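PDB 6OFQ: heme-binding protein A / AI-2 binding protein A from Helicobacter pylori SS1, which binds short peptides in the periplasm, here the peptide STSA, and probably hands them to an ABC transporter for uptake. Local coordinates for residues Ala289-Ser294 with Pro341-Tyr346; His316-Asp321 with Pro496-Ala501; Ile324-Glu329 with Asn384-Val389; Gln333-Pro338 with Leu500-Ser505; Gly427-Ile432 with Val521-Phe526. All coordinates share one frame; numbering follows the deposited sequence.

Interaction 1: Ala289-Ser294 with Pro341-Tyr346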
# COMPACT_ATOMS: atom_id res chain seq x y z
N ALA A 289 13.12 3.77 -10.12
CA ALA A 289 13.27 4.58 -8.93
C ALA A 289 12.34 4.30 -7.77
O ALA A 289 12.67 4.27 -6.56
CB ALA A 289 13.07 6.03 -9.31
N GLY A 290 11.12 4.04 -8.20
CA GLY A 290 10.10 3.53 -7.25
C GLY A 290 9.18 4.64 -6.74
O GLY A 290 9.46 5.84 -6.80
N LEU A 291 8.06 4.23 -6.17
CA LEU A 291 7.05 5.07 -5.49
C LEU A 291 6.96 4.70 -4.01
O LEU A 291 5.90 4.82 -3.38
CB LEU A 291 5.68 5.03 -6.13
CG LEU A 291 5.65 5.68 -7.51
CD1 LEU A 291 4.39 5.33 -8.26
CD2 LEU A 291 5.50 7.18 -7.28
N LEU A 292 8.09 4.29 -3.48
CA LEU A 292 8.21 3.72 -2.13
C LEU A 292 8.92 4.63 -1.17
O LEU A 292 9.89 5.31 -1.51
CB LEU A 292 9.10 2.45 -2.23
CG LEU A 292 8.61 1.35 -3.17
CD1 LEU A 292 9.70 0.44 -3.71
CD2 LEU A 292 7.63 0.53 -2.36
N ALA A 293 8.52 4.60 0.10
CA ALA A 293 9.26 5.26 1.17
C ALA A 293 9.35 4.29 2.35
O ALA A 293 8.43 3.50 2.58
CB ALA A 293 8.62 6.56 1.61
N SER A 294 10.48 4.32 3.06
CA SER A 294 10.75 3.48 4.24
C SER A 294 11.34 4.37 5.32
O SER A 294 12.25 5.13 5.08
CB SER A 294 11.76 2.38 3.81
OG SER A 294 12.01 1.53 4.92
N PRO A 341 10.47 11.52 -4.65
CA PRO A 341 10.56 12.59 -5.64
C PRO A 341 10.00 12.22 -7.01
O PRO A 341 9.92 13.11 -7.86
CB PRO A 341 12.04 12.95 -5.68
CG PRO A 341 12.72 11.80 -5.14
CD PRO A 341 11.81 11.13 -4.17
N THR A 342 9.58 10.97 -7.17
CA THR A 342 8.79 10.56 -8.34
C THR A 342 7.37 11.12 -8.31
O THR A 342 6.73 10.96 -9.33
CB THR A 342 8.77 9.04 -8.40
OG1 THR A 342 8.57 8.55 -7.04
CG2 THR A 342 10.10 8.54 -8.89
N ILE A 343 6.92 11.73 -7.24
CA ILE A 343 5.62 12.35 -7.18
C ILE A 343 5.83 13.87 -7.20
O ILE A 343 6.69 14.42 -6.52
CB ILE A 343 4.89 11.86 -5.93
CG1 ILE A 343 4.76 10.35 -5.93
CG2 ILE A 343 3.52 12.53 -5.80
CD1 ILE A 343 4.14 9.81 -4.67
N TRP A 344 4.90 14.50 -7.90
CA TRP A 344 4.87 15.94 -7.89
C TRP A 344 4.68 16.55 -6.51
O TRP A 344 4.11 15.91 -5.61
CB TRP A 344 3.78 16.48 -8.81
CG TRP A 344 2.34 16.18 -8.42
CD1 TRP A 344 1.64 15.06 -8.73
CD2 TRP A 344 1.50 16.96 -7.56
NE1 TRP A 344 0.36 15.12 -8.20
CE2 TRP A 344 0.26 16.28 -7.48
CE3 TRP A 344 1.65 18.17 -6.86
CZ2 TRP A 344 -0.83 16.75 -6.79
CZ3 TRP A 344 0.51 18.63 -6.16
CH2 TRP A 344 -0.66 17.91 -6.09
N GLY A 345 5.16 17.78 -6.30
CA GLY A 345 4.95 18.47 -5.04
C GLY A 345 6.02 18.24 -4.00
O GLY A 345 6.03 18.88 -2.94
N TYR A 346 7.01 17.40 -4.30
CA TYR A 346 8.13 17.11 -3.44
C TYR A 346 8.94 18.37 -3.18
O TYR A 346 9.16 19.16 -4.13
CB TYR A 346 9.05 16.10 -4.10
CG TYR A 346 10.23 15.58 -3.32
CD1 TYR A 346 11.48 16.21 -3.35
CD2 TYR A 346 10.13 14.42 -2.60
CE1 TYR A 346 12.58 15.73 -2.69
CE2 TYR A 346 11.21 13.95 -1.84
CZ TYR A 346 12.42 14.56 -1.94
OH TYR A 346 13.47 14.06 -1.22
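The bend that leads into strand 292-298 is met here by the loop following strand 332-334, through A289, G290 and L291 on one side and T342 and I343 on the other. T342 takes part in three of the four residue contacts, L291 in two. The T342 hydroxyl OG1 donates to the carbonyl O of G290 over 2.9 Å, the C=O...donor angle being 149° and the donor lying only slightly tilted from the carbonyl plane. With chi1 at 42°, OG1 sits between the backbone N and the carbonyl carbon of its own residue, and CG2 is left to turn the other way, where it rests against CB of A289 at 3.9 Å.

L291 approaches T342 from beside this bond. Its CD2 methyl lies 3.4 Å from T342 OG1 and 3.5 Å from I343 CG1, the L291 and I343 side chains crossing at about a right angle. One methyl thus touches both the hydroxyl oxygen and the isoleucine. L291 also touches M429 of the neighbouring strand 423-429. G290 takes a positive phi of 99°, a backbone shape that suits its lack of a side chain.

Beyond the contact, G345 O is bonded to Q488 NE2. The contact joins the loop between strand 332-334 and helix 357-366, with its type II turn from I343 to Y346, to the turn before strand 292-298 in the mixed sheet of this type II periplasmic binding protein.

Interaction 2: His316-Asp321 with Pro496-Ala501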
# COMPACT_ATOMS: atom_id res chain seq x y z
N HIS A 316 19.64 12.82 14.18
CA HIS A 316 21.04 13.17 13.95
C HIS A 316 21.98 12.02 14.27
O HIS A 316 23.18 12.12 14.01
CB HIS A 316 21.44 14.40 14.78
CG HIS A 316 20.86 15.70 14.32
ND1 HIS A 316 21.18 16.29 13.13
CD2 HIS A 316 19.89 16.47 14.87
CE1 HIS A 316 20.48 17.40 12.97
NE2 HIS A 316 19.67 17.52 14.01
N ALA A 317 21.50 10.96 14.92
CA ALA A 317 22.35 9.85 15.38
C ALA A 317 22.36 8.66 14.43
O ALA A 317 23.18 7.76 14.58
CB ALA A 317 21.96 9.37 16.76
N ILE A 318 21.56 8.70 13.37
CA ILE A 318 21.50 7.59 12.41
C ILE A 318 22.07 8.04 11.09
O ILE A 318 21.61 9.00 10.46
CB ILE A 318 20.06 7.11 12.21
CG1 ILE A 318 19.55 6.48 13.50
CG2 ILE A 318 19.91 6.10 11.07
CD1 ILE A 318 18.07 6.42 13.68
N ASN A 319 23.20 7.43 10.71
CA ASN A 319 23.83 7.80 9.46
C ASN A 319 23.19 7.17 8.24
O ASN A 319 23.36 5.99 7.95
CB ASN A 319 25.33 7.47 9.53
CG ASN A 319 26.06 7.81 8.26
OD1 ASN A 319 25.51 8.11 7.21
ND2 ASN A 319 27.40 7.85 8.39
N VAL A 320 22.26 7.88 7.63
CA VAL A 320 21.44 7.29 6.58
C VAL A 320 22.25 6.93 5.34
O VAL A 320 21.95 5.93 4.68
CB VAL A 320 20.18 8.17 6.24
CG1 VAL A 320 19.50 7.65 4.99
CG2 VAL A 320 19.25 8.20 7.43
N ASP A 321 23.28 7.71 5.00
CA ASP A 321 24.13 7.31 3.87
C ASP A 321 24.74 5.90 4.11
O ASP A 321 24.77 5.02 3.24
CB ASP A 321 25.24 8.31 3.57
CG ASP A 321 24.75 9.63 3.03
OD1 ASP A 321 23.71 9.71 2.34
OD2 ASP A 321 25.48 10.62 3.19
N PRO A 496 8.55 13.95 13.50
CA PRO A 496 7.82 12.88 14.18
C PRO A 496 8.22 11.49 13.75
O PRO A 496 7.43 10.56 13.95
CB PRO A 496 6.38 13.18 13.82
CG PRO A 496 6.54 13.63 12.42
CD PRO A 496 7.70 14.57 12.47
N TYR A 497 9.42 11.31 13.21
CA TYR A 497 9.83 10.07 12.59
C TYR A 497 11.30 10.17 12.23
O TYR A 497 11.88 11.25 12.38
CB TYR A 497 9.02 9.75 11.33
CG TYR A 497 9.26 10.48 10.06
CD1 TYR A 497 9.12 11.85 9.97
CD2 TYR A 497 9.47 9.75 8.92
CE1 TYR A 497 9.23 12.52 8.73
CE2 TYR A 497 9.66 10.38 7.71
CZ TYR A 497 9.42 11.73 7.62
OH TYR A 497 9.63 12.33 6.40
N VAL A 498 11.92 9.08 11.77
CA VAL A 498 13.22 9.17 11.15
C VAL A 498 13.07 8.73 9.68
O VAL A 498 12.89 7.52 9.41
CB VAL A 498 14.26 8.28 11.79
CG1 VAL A 498 15.59 8.56 11.15
CG2 VAL A 498 14.35 8.48 13.30
N PRO A 499 13.17 9.62 8.71
CA PRO A 499 13.17 9.21 7.29
C PRO A 499 14.41 8.36 7.00
O PRO A 499 15.51 8.69 7.47
CB PRO A 499 13.23 10.51 6.51
CG PRO A 499 13.56 11.56 7.47
CD PRO A 499 13.29 11.09 8.85
N LEU A 500 14.24 7.26 6.27
CA LEU A 500 15.43 6.43 5.96
C LEU A 500 15.65 6.45 4.44
O LEU A 500 16.61 7.08 3.94
CB LEU A 500 15.23 5.01 6.50
CG LEU A 500 15.20 4.91 8.02
CD1 LEU A 500 14.78 3.53 8.37
CD2 LEU A 500 16.55 5.25 8.61
N ALA A 501 14.78 5.82 3.66
CA ALA A 501 15.09 5.65 2.24
C ALA A 501 13.87 5.68 1.35
O ALA A 501 12.76 5.35 1.75
CB ALA A 501 15.77 4.31 2.03
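P499, whose carbonyl O receives the CG2 methyl of V320 at 3.8 Å, lays its own ring over the Y497 ring: CD stands 3.9 Å above the plane, over the ring centre. W295 meets Y497 edge-to-face, and W443 comes against it with the planes about 50° apart.

Across the contact the side chains are aliphatic, and V320 also packs on backbone carbonyls. CG1 of V320 lies anti to the backbone N (chi1 170°) and presses against the L500 carbonyl O at 3.1 Å, a tight approach for a methyl. Its other branch, CG2, reaches CD2 of L500 at 4.2 Å, the two side chains crossing at about a right angle. That same CD2 also takes CG2 of I318 at 4.3 Å, while I318 CD1 continues obliquely to CG1 of V498 at 4.1 Å.

The two partners are the junction between helices 308-317 and 320-328 and the opening part of strand 497-510. N319 is the N-cap of the second helix, its OD1 accepting from D322 N. On the strand, L500 and A501 together face S294 in a classic beta bulge. Helix 386-396 adds I391, S394 and L395 around I318, and D321 OD1 holds K334 NZ in a salt bridge.

Interaction 3: Ile324-Glu329 with Asn384-Val389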
# COMPACT_ATOMS: atom_id res chain seq x y z
N ILE A 324 21.95 3.15 3.87
CA ILE A 324 21.69 2.80 2.51
C ILE A 324 22.74 1.85 1.92
O ILE A 324 22.38 0.93 1.21
CB ILE A 324 21.38 4.04 1.68
CG1 ILE A 324 20.00 4.55 2.17
CG2 ILE A 324 21.50 3.81 0.17
CD1 ILE A 324 19.71 5.91 1.59
N LYS A 325 24.01 2.12 2.22
CA LYS A 325 25.05 1.15 1.83
C LYS A 325 24.90 -0.24 2.43
O LYS A 325 24.93 -1.22 1.69
CB LYS A 325 26.40 1.77 2.20
CG LYS A 325 26.75 2.94 1.32
CD LYS A 325 28.10 3.62 1.53
CE LYS A 325 28.16 4.83 0.59
NZ LYS A 325 29.50 5.46 0.44
N VAL A 326 24.69 -0.33 3.75
CA VAL A 326 24.54 -1.60 4.44
C VAL A 326 23.29 -2.39 4.18
O VAL A 326 23.32 -3.61 4.02
CB VAL A 326 24.62 -1.41 5.98
CG1 VAL A 326 24.39 -2.72 6.74
CG2 VAL A 326 26.00 -0.90 6.26
N ILE A 327 22.16 -1.71 4.28
CA ILE A 327 20.90 -2.36 4.22
C ILE A 327 20.53 -2.50 2.77
O ILE A 327 19.89 -3.48 2.40
CB ILE A 327 19.74 -1.65 4.96
CG1 ILE A 327 19.88 -1.74 6.47
CG2 ILE A 327 18.36 -2.17 4.56
CD1 ILE A 327 21.25 -1.89 7.08
N TYR A 328 20.72 -1.47 1.97
CA TYR A 328 20.23 -1.50 0.62
C TYR A 328 21.24 -1.74 -0.46
O TYR A 328 20.92 -1.81 -1.64
CB TYR A 328 19.45 -0.19 0.30
CG TYR A 328 18.09 -0.05 1.01
CD1 TYR A 328 16.97 -0.74 0.61
CD2 TYR A 328 18.00 0.69 2.18
CE1 TYR A 328 15.79 -0.70 1.32
CE2 TYR A 328 16.81 0.78 2.89
CZ TYR A 328 15.72 0.08 2.46
OH TYR A 328 14.55 0.24 3.20
N GLU A 329 22.52 -1.86 -0.08
CA GLU A 329 23.58 -1.99 -1.05
C GLU A 329 23.51 -0.96 -2.15
O GLU A 329 23.87 -1.18 -3.31
CB GLU A 329 23.60 -3.41 -1.64
CG GLU A 329 23.74 -4.44 -0.55
CD GLU A 329 25.20 -4.68 -0.11
OE1 GLU A 329 26.14 -4.34 -0.82
OE2 GLU A 329 25.30 -5.19 1.00
N ASN A 384 15.43 -7.55 6.39
CA ASN A 384 16.80 -7.93 6.72
C ASN A 384 17.07 -7.65 8.19
O ASN A 384 16.88 -6.51 8.57
CB ASN A 384 17.67 -7.04 5.85
CG ASN A 384 19.13 -7.41 5.86
OD1 ASN A 384 19.65 -7.99 6.79
ND2 ASN A 384 19.80 -7.07 4.76
N PRO A 385 17.55 -8.61 9.01
CA PRO A 385 17.79 -8.41 10.43
C PRO A 385 18.83 -7.31 10.71
O PRO A 385 18.79 -6.74 11.79
CB PRO A 385 18.17 -9.78 11.00
CG PRO A 385 18.35 -10.65 9.82
CD PRO A 385 17.69 -10.02 8.64
N LYS A 386 19.67 -7.03 9.73
CA LYS A 386 20.68 -5.98 9.80
C LYS A 386 20.10 -4.62 10.13
O LYS A 386 20.77 -3.78 10.74
CB LYS A 386 21.55 -5.90 8.53
CG LYS A 386 22.60 -6.99 8.44
CD LYS A 386 23.66 -6.78 7.36
CE LYS A 386 23.03 -6.74 5.97
NZ LYS A 386 23.56 -7.77 5.03
N GLY A 387 18.87 -4.36 9.71
CA GLY A 387 18.32 -3.03 9.85
C GLY A 387 18.09 -2.66 11.29
O GLY A 387 18.55 -1.60 11.70
N ALA A 388 17.41 -3.50 12.05
CA ALA A 388 17.18 -3.26 13.47
C ALA A 388 18.51 -3.22 14.20
O ALA A 388 18.65 -2.42 15.10
CB ALA A 388 16.20 -4.22 14.07
N VAL A 389 19.43 -4.10 13.84
CA VAL A 389 20.75 -4.10 14.49
C VAL A 389 21.51 -2.80 14.26
O VAL A 389 22.10 -2.24 15.16
CB VAL A 389 21.52 -5.33 14.00
CG1 VAL A 389 23.01 -5.25 14.34
CG2 VAL A 389 20.92 -6.60 14.54
O HOH W 1 25.41 -4.98 4.38
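I327 lays its CG1-CD1 branch against the backbone of G387, while V326 and K386 pass one another at a slant. I327 CG1 lies 3.9 Å from G387 CA, the isoleucine of one helix resting against the glycine backbone of the other. A chi2 of 27°, well away from a staggered value, swings CD1 toward the K386 carbonyl O, 4.1 Å distant.

The K386 chain is bent at both of its last torsions where it crosses V326: CD faces V326 CG1 at 4.2 Å and CE approaches V326 O at 3.7 Å. The ammonium end stands 5.1 Å, NZ to OE2, from E329, and a water makes weak bonds to both; the opposite charges probably attract without touching. N384 faces the I327 backbone, and its OD1 accepts from K386 N at 3.1 Å, the donor lying above the carbonyl plane. This Asx-turn capping bond steadies the start of the second helix.

Behind I327, its CG2 sits over a face of the Y328 ring, toward its rim, and Y328 packs on A501 and P503. Helix 320-328 thus packs against both strand 497-510 and helix 386-396, and A388 and V389 of the latter lean on I404 of strand 400-407.

Interaction 4: Gln333-Pro338 with Leu500-Ser505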
# COMPACT_ATOMS: atom_id res chain seq x y z
N GLN A 333 17.56 5.80 -2.49
CA GLN A 333 17.91 7.21 -2.34
C GLN A 333 17.62 7.66 -0.92
O GLN A 333 16.62 7.21 -0.33
CB GLN A 333 17.13 8.05 -3.38
CG GLN A 333 17.35 9.55 -3.28
CD GLN A 333 16.77 10.41 -4.41
OE1 GLN A 333 16.43 9.88 -5.47
NE2 GLN A 333 16.73 11.74 -4.22
N LYS A 334 18.41 8.54 -0.32
CA LYS A 334 18.17 9.04 1.01
C LYS A 334 16.80 9.73 1.09
O LYS A 334 16.49 10.58 0.24
CB LYS A 334 19.27 10.04 1.36
CG LYS A 334 19.10 10.78 2.68
CD LYS A 334 20.31 11.57 3.18
CE LYS A 334 21.33 11.99 2.16
NZ LYS A 334 22.55 12.41 2.90
N MET A 335 16.00 9.36 2.09
CA MET A 335 14.70 9.98 2.28
C MET A 335 14.86 11.32 3.00
O MET A 335 15.64 11.47 3.95
CB MET A 335 13.80 9.01 3.03
CG MET A 335 12.38 9.50 3.29
SD MET A 335 11.46 8.20 4.15
CE MET A 335 9.88 9.00 4.41
N VAL A 336 14.10 12.31 2.50
CA VAL A 336 14.04 13.65 3.06
C VAL A 336 12.59 13.97 3.43
O VAL A 336 12.31 14.19 4.60
CB VAL A 336 14.58 14.67 2.05
CG1 VAL A 336 14.53 16.06 2.68
CG2 VAL A 336 16.04 14.32 1.70
N ASN A 337 11.66 13.98 2.50
CA ASN A 337 10.23 14.22 2.73
C ASN A 337 9.47 12.91 2.88
O ASN A 337 9.96 11.82 2.55
CB ASN A 337 9.64 15.05 1.58
CG ASN A 337 10.38 16.38 1.41
OD1 ASN A 337 10.43 17.14 2.40
ND2 ASN A 337 11.02 16.60 0.25
N PRO A 338 8.20 12.97 3.31
CA PRO A 338 7.47 11.71 3.55
C PRO A 338 7.15 10.88 2.33
O PRO A 338 6.83 9.72 2.49
CB PRO A 338 6.18 12.13 4.22
CG PRO A 338 6.55 13.45 4.86
CD PRO A 338 7.49 14.13 3.90
N LEU A 500 14.24 7.26 6.27
CA LEU A 500 15.43 6.43 5.96
C LEU A 500 15.65 6.45 4.44
O LEU A 500 16.61 7.08 3.94
CB LEU A 500 15.23 5.01 6.50
CG LEU A 500 15.20 4.91 8.02
CD1 LEU A 500 14.78 3.53 8.37
CD2 LEU A 500 16.55 5.25 8.61
N ALA A 501 14.78 5.82 3.66
CA ALA A 501 15.09 5.65 2.24
C ALA A 501 13.87 5.68 1.35
O ALA A 501 12.76 5.35 1.75
CB ALA A 501 15.77 4.31 2.03
N TYR A 502 14.08 6.06 0.08
CA TYR A 502 13.22 5.73 -1.04
C TYR A 502 13.86 4.51 -1.70
O TYR A 502 14.75 4.73 -2.54
CB TYR A 502 13.09 6.90 -2.02
CG TYR A 502 12.67 8.18 -1.37
CD1 TYR A 502 11.51 8.25 -0.60
CD2 TYR A 502 13.45 9.32 -1.49
CE1 TYR A 502 11.18 9.45 -0.00
CE2 TYR A 502 13.16 10.52 -0.86
CZ TYR A 502 12.00 10.57 -0.08
OH TYR A 502 11.76 11.73 0.57
N PRO A 503 13.42 3.28 -1.39
CA PRO A 503 14.10 2.16 -2.03
C PRO A 503 13.78 2.10 -3.50
O PRO A 503 12.65 2.42 -3.91
CB PRO A 503 13.51 0.93 -1.33
CG PRO A 503 12.96 1.46 -0.04
CD PRO A 503 12.46 2.87 -0.35
N TYR A 504 14.74 1.71 -4.30
CA TYR A 504 14.45 1.43 -5.68
C TYR A 504 13.55 0.19 -5.75
O TYR A 504 13.59 -0.66 -4.84
CB TYR A 504 15.75 1.07 -6.40
CG TYR A 504 16.76 2.16 -6.51
CD1 TYR A 504 16.48 3.47 -6.29
CD2 TYR A 504 18.05 1.82 -6.90
CE1 TYR A 504 17.47 4.45 -6.41
CE2 TYR A 504 19.04 2.76 -7.03
CZ TYR A 504 18.76 4.05 -6.75
OH TYR A 504 19.77 5.00 -6.89
N SER A 505 12.70 0.10 -6.76
CA SER A 505 11.94 -1.13 -7.00
C SER A 505 12.91 -2.08 -7.72
O SER A 505 13.34 -1.75 -8.83
CB SER A 505 10.71 -0.95 -7.90
OG SER A 505 10.07 -2.20 -7.98
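The Y502 side chain spans the loop that leaves strand 332-334, covered on one face by M335 and held at its hydroxyl by the backbone of V336 and N337. M335 CA stands over the ring, 3.9 Å from its centroid, in a CH-pi contact, and M335 CG follows at 3.5 Å from Y502 CE1, the two side chains crossing at about a right angle. An extended M335 chain, with CG trans to its backbone N (chi1 -179°), carries SD to an oblique sulfur-aromatic position 5.1 Å from the same centroid. N337 O, near the ring plane at its edge, accepts from Y502 OH over 2.7 Å; V336 N donates to that hydroxyl at 3.1 Å. One phenol oxygen therefore grips two successive residues of the loop.

The backbone pairing of the two strands helps to position the ring. Q333 and Y502 form an antiparallel hydrogen-bonded pair: Y502 N to Q333 O is 2.8 Å, and the return bond from Q333 N to Y502 O is 3.0 Å. After the non-hydrogen-bonded pair K334 and A501, M335 N donates to L500 O at 3.0 Å.

Further out, Y346 OH makes a weak bond to the Y502 hydroxyl, N337 ND2 donates to the carbonyl of N347, and K334 NZ is paired with D321. A501 and L500 both face S294 on the other side of their strand. A short antiparallel strand added beside a classic beta bulge, with a tyrosine hydroxyl holding the loop after it and a Met-aromatic contact beside the ring, characterises this part of the seven-stranded mixed sheet.

Interaction 5: Gly427-Ile432 with Val521-Phe526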
# COMPACT_ATOMS: atom_id res chain seq x y z
N GLY A 427 6.76 1.40 6.11
CA GLY A 427 6.96 1.62 4.68
C GLY A 427 5.61 1.81 4.03
O GLY A 427 4.55 1.29 4.43
N TRP A 428 5.68 2.45 2.87
CA TRP A 428 4.50 2.72 2.05
C TRP A 428 4.85 2.73 0.58
O TRP A 428 5.89 3.29 0.15
CB TRP A 428 3.92 4.09 2.36
CG TRP A 428 2.55 4.38 1.84
CD1 TRP A 428 2.22 5.28 0.85
CD2 TRP A 428 1.33 3.91 2.38
NE1 TRP A 428 0.86 5.39 0.75
CE2 TRP A 428 0.29 4.55 1.68
CE3 TRP A 428 1.01 2.98 3.38
CZ2 TRP A 428 -1.03 4.27 1.93
CZ3 TRP A 428 -0.30 2.75 3.64
CH2 TRP A 428 -1.31 3.41 2.95
N MET A 429 4.02 2.09 -0.20
CA MET A 429 4.02 2.18 -1.67
C MET A 429 2.82 3.04 -2.03
O MET A 429 1.69 2.78 -1.60
CB MET A 429 3.80 0.78 -2.21
CG MET A 429 3.47 0.70 -3.69
SD MET A 429 4.79 1.38 -4.73
CE MET A 429 3.97 1.47 -6.33
N ALA A 430 3.06 4.07 -2.83
CA ALA A 430 1.96 4.88 -3.36
C ALA A 430 0.85 4.04 -3.91
O ALA A 430 1.08 3.17 -4.75
CB ALA A 430 2.44 5.85 -4.42
N ASP A 431 -0.38 4.40 -3.53
CA ASP A 431 -1.56 3.89 -4.19
C ASP A 431 -1.94 4.69 -5.42
O ASP A 431 -2.57 4.17 -6.33
CB ASP A 431 -2.78 3.82 -3.24
CG ASP A 431 -2.43 3.06 -1.97
OD1 ASP A 431 -2.03 1.85 -2.09
OD2 ASP A 431 -2.52 3.67 -0.87
N ILE A 432 -1.68 6.00 -5.38
CA ILE A 432 -1.99 7.02 -6.40
C ILE A 432 -0.78 7.95 -6.40
O ILE A 432 -0.12 8.09 -5.38
CB ILE A 432 -3.32 7.71 -6.09
CG1 ILE A 432 -3.23 8.61 -4.87
CG2 ILE A 432 -4.44 6.68 -6.06
CD1 ILE A 432 -4.47 9.46 -4.64
N VAL A 521 1.41 2.41 -10.34
CA VAL A 521 0.79 1.87 -9.11
C VAL A 521 0.06 0.56 -9.45
O VAL A 521 -0.26 0.22 -10.59
CB VAL A 521 -0.14 2.94 -8.47
CG1 VAL A 521 0.66 4.16 -8.00
CG2 VAL A 521 -1.26 3.33 -9.42
N SER A 522 -0.31 -0.15 -8.41
CA SER A 522 -0.91 -1.48 -8.51
C SER A 522 -0.10 -2.37 -9.46
O SER A 522 -0.58 -2.88 -10.49
CB SER A 522 -2.40 -1.42 -8.88
OG SER A 522 -2.98 -2.73 -8.73
N VAL A 523 1.17 -2.53 -9.13
CA VAL A 523 2.09 -3.19 -10.04
C VAL A 523 1.96 -4.70 -10.16
O VAL A 523 2.49 -5.30 -11.08
CB VAL A 523 3.57 -2.82 -9.74
CG1 VAL A 523 3.76 -1.31 -9.71
CG2 VAL A 523 4.01 -3.43 -8.42
N ASN A 524 1.33 -5.30 -9.15
CA ASN A 524 1.18 -6.76 -9.09
C ASN A 524 -0.10 -7.31 -9.64
O ASN A 524 -0.54 -8.39 -9.27
CB ASN A 524 1.49 -7.28 -7.68
CG ASN A 524 2.94 -6.99 -7.31
OD1 ASN A 524 3.85 -7.25 -8.08
ND2 ASN A 524 3.14 -6.37 -6.14
N ARG A 525 -0.70 -6.55 -10.55
CA ARG A 525 -1.72 -7.08 -11.46
C ARG A 525 -0.98 -7.83 -12.57
O ARG A 525 0.03 -7.32 -13.10
CB ARG A 525 -2.50 -5.93 -12.08
CG ARG A 525 -3.43 -5.31 -11.05
CD ARG A 525 -4.11 -4.06 -11.58
NE ARG A 525 -3.13 -3.00 -11.81
CZ ARG A 525 -3.34 -1.98 -12.59
NH1 ARG A 525 -4.45 -1.87 -13.30
NH2 ARG A 525 -2.42 -1.03 -12.64
N PHE A 526 -1.39 -9.06 -12.86
CA PHE A 526 -0.68 -9.93 -13.80
C PHE A 526 -1.32 -10.01 -15.16
O PHE A 526 -0.87 -10.78 -15.98
CB PHE A 526 -0.54 -11.35 -13.20
CG PHE A 526 0.17 -11.35 -11.88
CD1 PHE A 526 1.46 -10.86 -11.73
CD2 PHE A 526 -0.47 -11.81 -10.75
CE1 PHE A 526 2.09 -10.73 -10.50
CE2 PHE A 526 0.18 -11.77 -9.52
CZ PHE A 526 1.45 -11.25 -9.39
O HOH W 2 0.43 0.69 -5.70
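With chi1 at -64°, V521 turns both of its methyls to the chain leaving strand 423-429 of the mixed sheet: CG1 lies opposite its own carbonyl carbon, and CG2 between that carbon and the backbone N. CG1 thereby comes to A430 O at 3.4 Å and CG2 to D431 O at 3.5 Å, so that the valine fits against two successive carbonyls. CG1 also faces the A430 methyl CB at 4.3 Å. M429 reaches in from beside them. A chi1 of 167° followed by a bend at chi2 (61°) brings its terminal CE near V521 CA and, at 4.4 Å, V523 CG1.

Polar groups are joined through solvent. A water donates to A430 O at 2.7 Å and accepts from S522 N at 2.9 Å, linking the two backbones with one molecule.

The loop thus joined to the sheet, between strands 513-514 and 530-531, is folded on itself. S522 to R525 form a type I turn, and R525 turns back to its start: NE donates to S522 O at 2.9 Å, in the guanidinium plane and on a lone pair of the carbonyl, while NH2 reaches V521 O at 3.2 Å. A further bond from R525 NH1 to F68 O ties the loop to strand 66-68, and V521 packs on F68. On the other segment, the A430 backbone is hydrogen-bonded to L291, and D431 OD2 is hydrogen-bonded to Y143 OH.

Across the contact, then, no direct hydrogen bond forms, and the two backbones meet by van der Waals packing of V521 and M429 and by a single bridging water.

Interactions 1, 2, 4 and 5 all reach the seven-stranded mixed sheet. Strand 497-510 serves both 2 and 4, which share L500 and A501 and lie about 10 Å apart between centres; strand 292-298 joins them to interaction 1, S294 N lying 2.8 Å from A501 O. Interaction 5 is reached from 1 through the neighbouring strand, where A293 N meets W428 O at 2.9 Å. Interaction 3, which shares helix 320-328 with interaction 2, touches 2 and 4 through Y328 and I324, and 1 through Y328. Interaction 5, about 24 Å from interaction 2 between centres, lies closest of the five to the chain's centre, consistent with a place near the interlobe cleft where such proteins hold peptides.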